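Local structure of pyruvate-formate lyase-activating enzyme (Bacteroides vulgatus ATCC 8482, 3CAN) at residues L101-K113 against M156-I170. The protein is a radical SAM-family activating enzyme whose domain here is built on a parallel beta sheet flanked by helices. Residues are numbered along the deposited sequence; the frame is centred on the assembly and turned at random.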
loop_
_atom_site.group_PDB
_atom_site.type_symbol
_atom_site.label_atom_id
_atom_site.label_comp_id
_atom_site.label_asym_id
_atom_site.label_seq_id
_atom_site.Cartn_x
_atom_site.Cartn_y
_atom_site.Cartn_z
ATOM N N LEU A 101 -0.751 -13.202 -2.561
ATOM C CA LEU A 101 -0.560 -14.623 -2.310
ATOM C C LEU A 101 -1.920 -15.264 -2.049
ATOM O O LEU A 101 -2.564 -14.967 -1.050
ATOM C CB LEU A 101 0.376 -14.815 -1.117
ATOM C CG LEU A 101 0.938 -16.222 -0.890
ATOM C CD1 LEU A 101 1.815 -16.697 -2.068
ATOM C CD2 LEU A 101 1.725 -16.269 0.409
ATOM N N ILE A 102 -2.342 -16.116 -2.978
ATOM C CA ILE A 102 -3.704 -16.645 -3.013
ATOM C C ILE A 102 -3.632 -18.166 -3.055
ATOM O O ILE A 102 -3.128 -18.738 -4.021
ATOM C CB ILE A 102 -4.471 -16.137 -4.262
ATOM C CG1 ILE A 102 -4.362 -14.606 -4.392
ATOM C CG2 ILE A 102 -5.945 -16.574 -4.199
ATOM C CD1 ILE A 102 -4.528 -14.062 -5.802
ATOM N N GLU A 103 -4.108 -18.807 -1.990
ATOM C CA GLU A 103 -4.177 -20.254 -1.939
ATOM C C GLU A 103 -5.167 -20.688 -3.009
ATOM O O GLU A 103 -6.314 -20.216 -3.017
ATOM C CB GLU A 103 -4.631 -20.708 -0.554
ATOM C CG GLU A 103 -4.769 -22.204 -0.381
ATOM C CD GLU A 103 -3.476 -22.958 -0.603
ATOM O OE1 GLU A 103 -2.444 -22.595 0.002
ATOM O OE2 GLU A 103 -3.500 -23.939 -1.367
ATOM N N GLY A 104 -4.711 -21.568 -3.897
ATOM C CA GLY A 104 -5.480 -21.997 -5.059
ATOM C C GLY A 104 -5.083 -21.347 -6.373
ATOM O O GLY A 104 -5.508 -21.801 -7.434
ATOM N N VAL A 105 -4.256 -20.301 -6.314
ATOM C CA VAL A 105 -3.814 -19.598 -7.519
ATOM C C VAL A 105 -2.284 -19.608 -7.690
ATOM O O VAL A 105 -1.782 -19.949 -8.767
ATOM C CB VAL A 105 -4.305 -18.136 -7.505
ATOM C CG1 VAL A 105 -3.821 -17.377 -8.740
ATOM C CG2 VAL A 105 -5.837 -18.101 -7.402
ATOM N N ASN A 106 -1.554 -19.223 -6.649
ATOM C CA ASN A 106 -0.103 -18.985 -6.783
ATOM C C ASN A 106 0.746 -19.226 -5.533
ATOM O O ASN A 106 1.908 -18.838 -5.507
ATOM C CB ASN A 106 0.139 -17.556 -7.290
ATOM C CG ASN A 106 -0.304 -16.492 -6.281
ATOM O OD1 ASN A 106 -0.740 -16.819 -5.176
ATOM N ND2 ASN A 106 -0.194 -15.233 -6.662
ATOM N N ALA A 107 0.175 -19.861 -4.508
ATOM C CA ALA A 107 0.904 -20.137 -3.266
ATOM C C ALA A 107 1.511 -21.536 -3.252
ATOM O O ALA A 107 2.056 -21.982 -2.227
ATOM C CB ALA A 107 -0.024 -19.921 -2.034
ATOM N N ASP A 108 1.423 -22.235 -4.379
ATOM C CA ASP A 108 2.054 -23.543 -4.518
ATOM C C ASP A 108 3.576 -23.422 -4.518
ATOM O O ASP A 108 4.132 -22.445 -5.022
ATOM C CB ASP A 108 1.566 -24.275 -5.781
ATOM C CG ASP A 108 1.700 -23.437 -7.044
ATOM O OD1 ASP A 108 1.003 -22.395 -7.158
ATOM O OD2 ASP A 108 2.495 -23.826 -7.929
ATOM N N GLU A 109 4.234 -24.435 -3.956
ATOM C CA GLU A 109 5.684 -24.482 -3.854
ATOM C C GLU A 109 6.335 -24.298 -5.232
ATOM O O GLU A 109 7.331 -23.584 -5.370
ATOM C CB GLU A 109 6.105 -25.828 -3.247
ATOM C CG GLU A 109 7.583 -26.074 -3.224
ATOM C CD GLU A 109 7.919 -27.430 -2.628
ATOM O OE1 GLU A 109 7.465 -27.704 -1.493
ATOM O OE2 GLU A 109 8.625 -28.209 -3.300
ATOM N N LYS A 110 5.760 -24.920 -6.254
ATOM C CA LYS A 110 6.316 -24.785 -7.600
ATOM C C LYS A 110 6.379 -23.321 -8.034
ATOM O O LYS A 110 7.437 -22.837 -8.430
ATOM C CB LYS A 110 5.519 -25.585 -8.622
ATOM C CG LYS A 110 6.062 -25.442 -10.044
ATOM C CD LYS A 110 5.278 -26.290 -11.009
ATOM C CE LYS A 110 5.638 -25.987 -12.449
ATOM N NZ LYS A 110 4.707 -26.730 -13.391
ATOM N N ASN A 111 5.261 -22.610 -7.945
ATOM C CA ASN A 111 5.260 -21.216 -8.390
ATOM C C ASN A 111 6.226 -20.340 -7.614
ATOM O O ASN A 111 6.917 -19.494 -8.190
ATOM C CB ASN A 111 3.880 -20.586 -8.292
ATOM C CG ASN A 111 3.875 -19.183 -8.831
ATOM O OD1 ASN A 111 4.161 -18.974 -10.012
ATOM N ND2 ASN A 111 3.581 -18.196 -7.958
ATOM N N ILE A 112 6.268 -20.529 -6.303
ATOM C CA ILE A 112 7.127 -19.708 -5.462
ATOM C C ILE A 112 8.592 -20.027 -5.719
ATOM O O ILE A 112 9.418 -19.120 -5.777
ATOM C CB ILE A 112 6.755 -19.837 -3.969
ATOM C CG1 ILE A 112 5.293 -19.399 -3.753
ATOM C CG2 ILE A 112 7.698 -19.025 -3.094
ATOM C CD1 ILE A 112 4.972 -17.960 -4.181
ATOM N N LYS A 113 8.922 -21.306 -5.911
ATOM C CA LYS A 113 10.292 -21.672 -6.281
ATOM C C LYS A 113 10.690 -21.115 -7.650
ATOM O O LYS A 113 11.790 -20.578 -7.799
ATOM C CB LYS A 113 10.522 -23.191 -6.220
ATOM C CG LYS A 113 10.571 -23.748 -4.784
ATOM C CD LYS A 113 10.826 -25.238 -4.777
ATOM C CE LYS A 113 11.015 -25.727 -3.363
ATOM N NZ LYS A 113 11.232 -27.209 -3.318
HETATM N N MSE A 156 -10.038 -19.381 -4.335
HETATM C CA MSE A 156 -9.268 -18.239 -3.853
HETATM C C MSE A 156 -9.474 -18.081 -2.361
HETATM O O MSE A 156 -10.520 -17.599 -1.914
HETATM C CB MSE A 156 -9.696 -16.964 -4.558
HETATM C CG MSE A 156 -9.331 -16.940 -6.012
HETATM SE SE MSE A 156 -9.570 -15.163 -6.712
HETATM C CE MSE A 156 -8.082 -14.270 -5.829
ATOM N N GLN A 157 -8.476 -18.512 -1.604
ATOM C CA GLN A 157 -8.533 -18.500 -0.157
ATOM C C GLN A 157 -7.287 -17.843 0.391
ATOM O O GLN A 157 -6.269 -17.731 -0.296
ATOM C CB GLN A 157 -8.615 -19.930 0.374
ATOM C CG GLN A 157 -9.697 -20.769 -0.276
ATOM C CD GLN A 157 -9.700 -22.196 0.219
ATOM O OE1 GLN A 157 -8.687 -22.699 0.708
ATOM N NE2 GLN A 157 -10.843 -22.861 0.094
ATOM N N THR A 158 -7.384 -17.412 1.639
ATOM C CA THR A 158 -6.248 -16.899 2.376
ATOM C C THR A 158 -5.290 -18.061 2.626
ATOM O O THR A 158 -5.720 -19.118 3.091
ATOM C CB THR A 158 -6.719 -16.298 3.716
ATOM O OG1 THR A 158 -7.734 -15.320 3.453
ATOM C CG2 THR A 158 -5.564 -15.648 4.474
ATOM N N PRO A 159 -4.000 -17.891 2.286
ATOM C CA PRO A 159 -3.066 -18.963 2.620
ATOM C C PRO A 159 -2.876 -19.083 4.138
ATOM O O PRO A 159 -2.870 -18.070 4.853
ATOM C CB PRO A 159 -1.771 -18.542 1.917
ATOM C CG PRO A 159 -1.876 -17.060 1.776
ATOM C CD PRO A 159 -3.335 -16.762 1.606
ATOM N N SER A 160 -2.758 -20.318 4.619
ATOM C CA SER A 160 -2.527 -20.580 6.037
ATOM C C SER A 160 -1.238 -19.912 6.497
ATOM O O SER A 160 -0.369 -19.603 5.684
ATOM C CB SER A 160 -2.424 -22.082 6.283
ATOM O OG SER A 160 -1.315 -22.632 5.592
ATOM N N GLU A 161 -1.122 -19.688 7.801
ATOM C CA GLU A 161 0.114 -19.166 8.373
ATOM C C GLU A 161 1.298 -20.064 7.996
ATOM O O GLU A 161 2.394 -19.568 7.720
ATOM C CB GLU A 161 -0.001 -19.032 9.896
ATOM C CG GLU A 161 1.184 -18.324 10.548
ATOM C CD GLU A 161 0.959 -17.982 12.018
ATOM O OE1 GLU A 161 -0.062 -18.402 12.607
ATOM O OE2 GLU A 161 1.816 -17.281 12.594
ATOM N N GLU A 162 1.065 -21.375 7.968
ATOM C CA GLU A 162 2.108 -22.340 7.629
ATOM C C GLU A 162 2.592 -22.139 6.199
ATOM O O GLU A 162 3.792 -22.107 5.947
ATOM C CB GLU A 162 1.602 -23.775 7.809
ATOM C CG GLU A 162 2.692 -24.834 7.679
ATOM C CD GLU A 162 2.165 -26.254 7.800
ATOM O OE1 GLU A 162 1.198 -26.486 8.561
ATOM O OE2 GLU A 162 2.737 -27.149 7.136
ATOM N N VAL A 163 1.653 -22.011 5.268
ATOM C CA VAL A 163 1.998 -21.775 3.862
ATOM C C VAL A 163 2.726 -20.438 3.683
ATOM O O VAL A 163 3.745 -20.376 3.000
ATOM C CB VAL A 163 0.751 -21.857 2.942
ATOM C CG1 VAL A 163 1.061 -21.330 1.545
ATOM C CG2 VAL A 163 0.233 -23.297 2.869
ATOM N N GLN A 164 2.222 -19.381 4.312
ATOM C CA GLN A 164 2.868 -18.073 4.251
ATOM C C GLN A 164 4.335 -18.155 4.670
ATOM O O GLN A 164 5.218 -17.652 3.973
ATOM C CB GLN A 164 2.136 -17.065 5.131
ATOM C CG GLN A 164 0.771 -16.662 4.607
ATOM C CD GLN A 164 0.057 -15.752 5.572
ATOM O OE1 GLN A 164 0.670 -14.853 6.152
ATOM N NE2 GLN A 164 -1.243 -15.971 5.752
ATOM N N GLN A 165 4.598 -18.818 5.790
ATOM C CA GLN A 165 5.968 -18.942 6.278
ATOM C C GLN A 165 6.819 -19.846 5.390
ATOM O O GLN A 165 8.013 -19.613 5.243
ATOM C CB GLN A 165 5.989 -19.436 7.728
ATOM C CG GLN A 165 5.369 -18.457 8.715
ATOM C CD GLN A 165 6.054 -17.087 8.730
ATOM O OE1 GLN A 165 7.263 -16.972 8.508
ATOM N NE2 GLN A 165 5.276 -16.045 9.005
ATOM N N GLN A 166 6.210 -20.890 4.832
ATOM C CA GLN A 166 6.897 -21.746 3.876
ATOM C C GLN A 166 7.328 -20.935 2.657
ATOM O O GLN A 166 8.430 -21.119 2.157
ATOM C CB GLN A 166 6.021 -22.945 3.483
ATOM C CG GLN A 166 5.933 -24.005 4.598
ATOM C CD GLN A 166 4.813 -25.033 4.395
ATOM O OE1 GLN A 166 3.907 -24.836 3.581
ATOM N NE2 GLN A 166 4.873 -26.133 5.146
ATOM N N CYS A 167 6.477 -20.015 2.203
ATOM C CA CYS A 167 6.825 -19.160 1.059
ATOM C C CYS A 167 7.982 -18.216 1.398
ATOM O O CYS A 167 8.897 -18.009 0.603
ATOM C CB CYS A 167 5.609 -18.363 0.596
ATOM S SG CYS A 167 4.306 -19.390 -0.121
ATOM N N ILE A 168 7.934 -17.639 2.591
ATOM C CA ILE A 168 9.024 -16.803 3.054
ATOM C C ILE A 168 10.328 -17.594 3.124
ATOM O O ILE A 168 11.381 -17.091 2.725
ATOM C CB ILE A 168 8.708 -16.185 4.434
ATOM C CG1 ILE A 168 7.540 -15.193 4.317
ATOM C CG2 ILE A 168 9.947 -15.514 5.018
ATOM C CD1 ILE A 168 7.836 -13.929 3.499
ATOM N N GLN A 169 10.263 -18.823 3.635
ATOM C CA GLN A 169 11.452 -19.657 3.746
ATOM C C GLN A 169 12.068 -19.960 2.384
ATOM O O GLN A 169 13.285 -19.906 2.230
ATOM C CB GLN A 169 11.150 -20.973 4.468
ATOM C CG GLN A 169 12.393 -21.781 4.816
ATOM C CD GLN A 169 13.315 -21.022 5.762
ATOM O OE1 GLN A 169 12.911 -20.634 6.856
ATOM N NE2 GLN A 169 14.548 -20.789 5.333
ATOM N N ILE A 170 11.228 -20.304 1.413
ATOM C CA ILE A 170 11.695 -20.591 0.053
ATOM C C ILE A 170 12.478 -19.401 -0.499
ATOM O O ILE A 170 13.606 -19.532 -0.969
ATOM C CB ILE A 170 10.511 -20.916 -0.893
ATOM C CG1 ILE A 170 9.894 -22.275 -0.533
ATOM C CG2 ILE A 170 10.969 -20.928 -2.355
ATOM C CD1 ILE A 170 8.481 -22.470 -1.062
HETATM O O HOH W 1 -3.224 -22.415 2.503
#
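C167 fills the hollow between L101, A107 and I112: its SG lies 3.8 Å from I112 CG1, with L101 CD2 slightly farther off. One turn on, I170, in the conformer described here, one of two, fits its CG2 between I112 and K113, reaching K113 CG at 3.7 Å, and its side chain crosses both nearly at right angles. One turn back, V163 sets CG1 against the small A107 CB. C167 and I170 thus form a ridge facing helix 109-113, whose axis passes 9.9 Å from that of 161-170 at -33°, while V163 faces the loop at A107. K113 NZ turns to a salt bridge with E109 on its own helix.

Beyond the helix starts, the loops close the seam. P159 packs its CD and CG against the carbonyl oxygen of L101, CD 3.3 Å from L101 O, while CG meets L101 CD2. E103 and Q157 form a single antiparallel hydrogen-bonded bridge; E103 N gives a bent bond to Q157 O (2.9 Å, 138°), and Q157 N returns a straighter one to E103 O. The E103 side chain, with CG anti to the backbone N (chi1 179°) and a bend at chi2, brings OE1 to a water that donates to it and accepts from S160 N. At the far end the selenomethionine M156 bends at chi3 and drops CE onto I102, 3.5 Å from CG2, while its CG touches V105.

D108 and S160 N-cap the two helices, which pack side by side after adjacent strands 95-101 and 128-133 as successive beta/alpha units, as in the partial TIM barrel of radical SAM proteins.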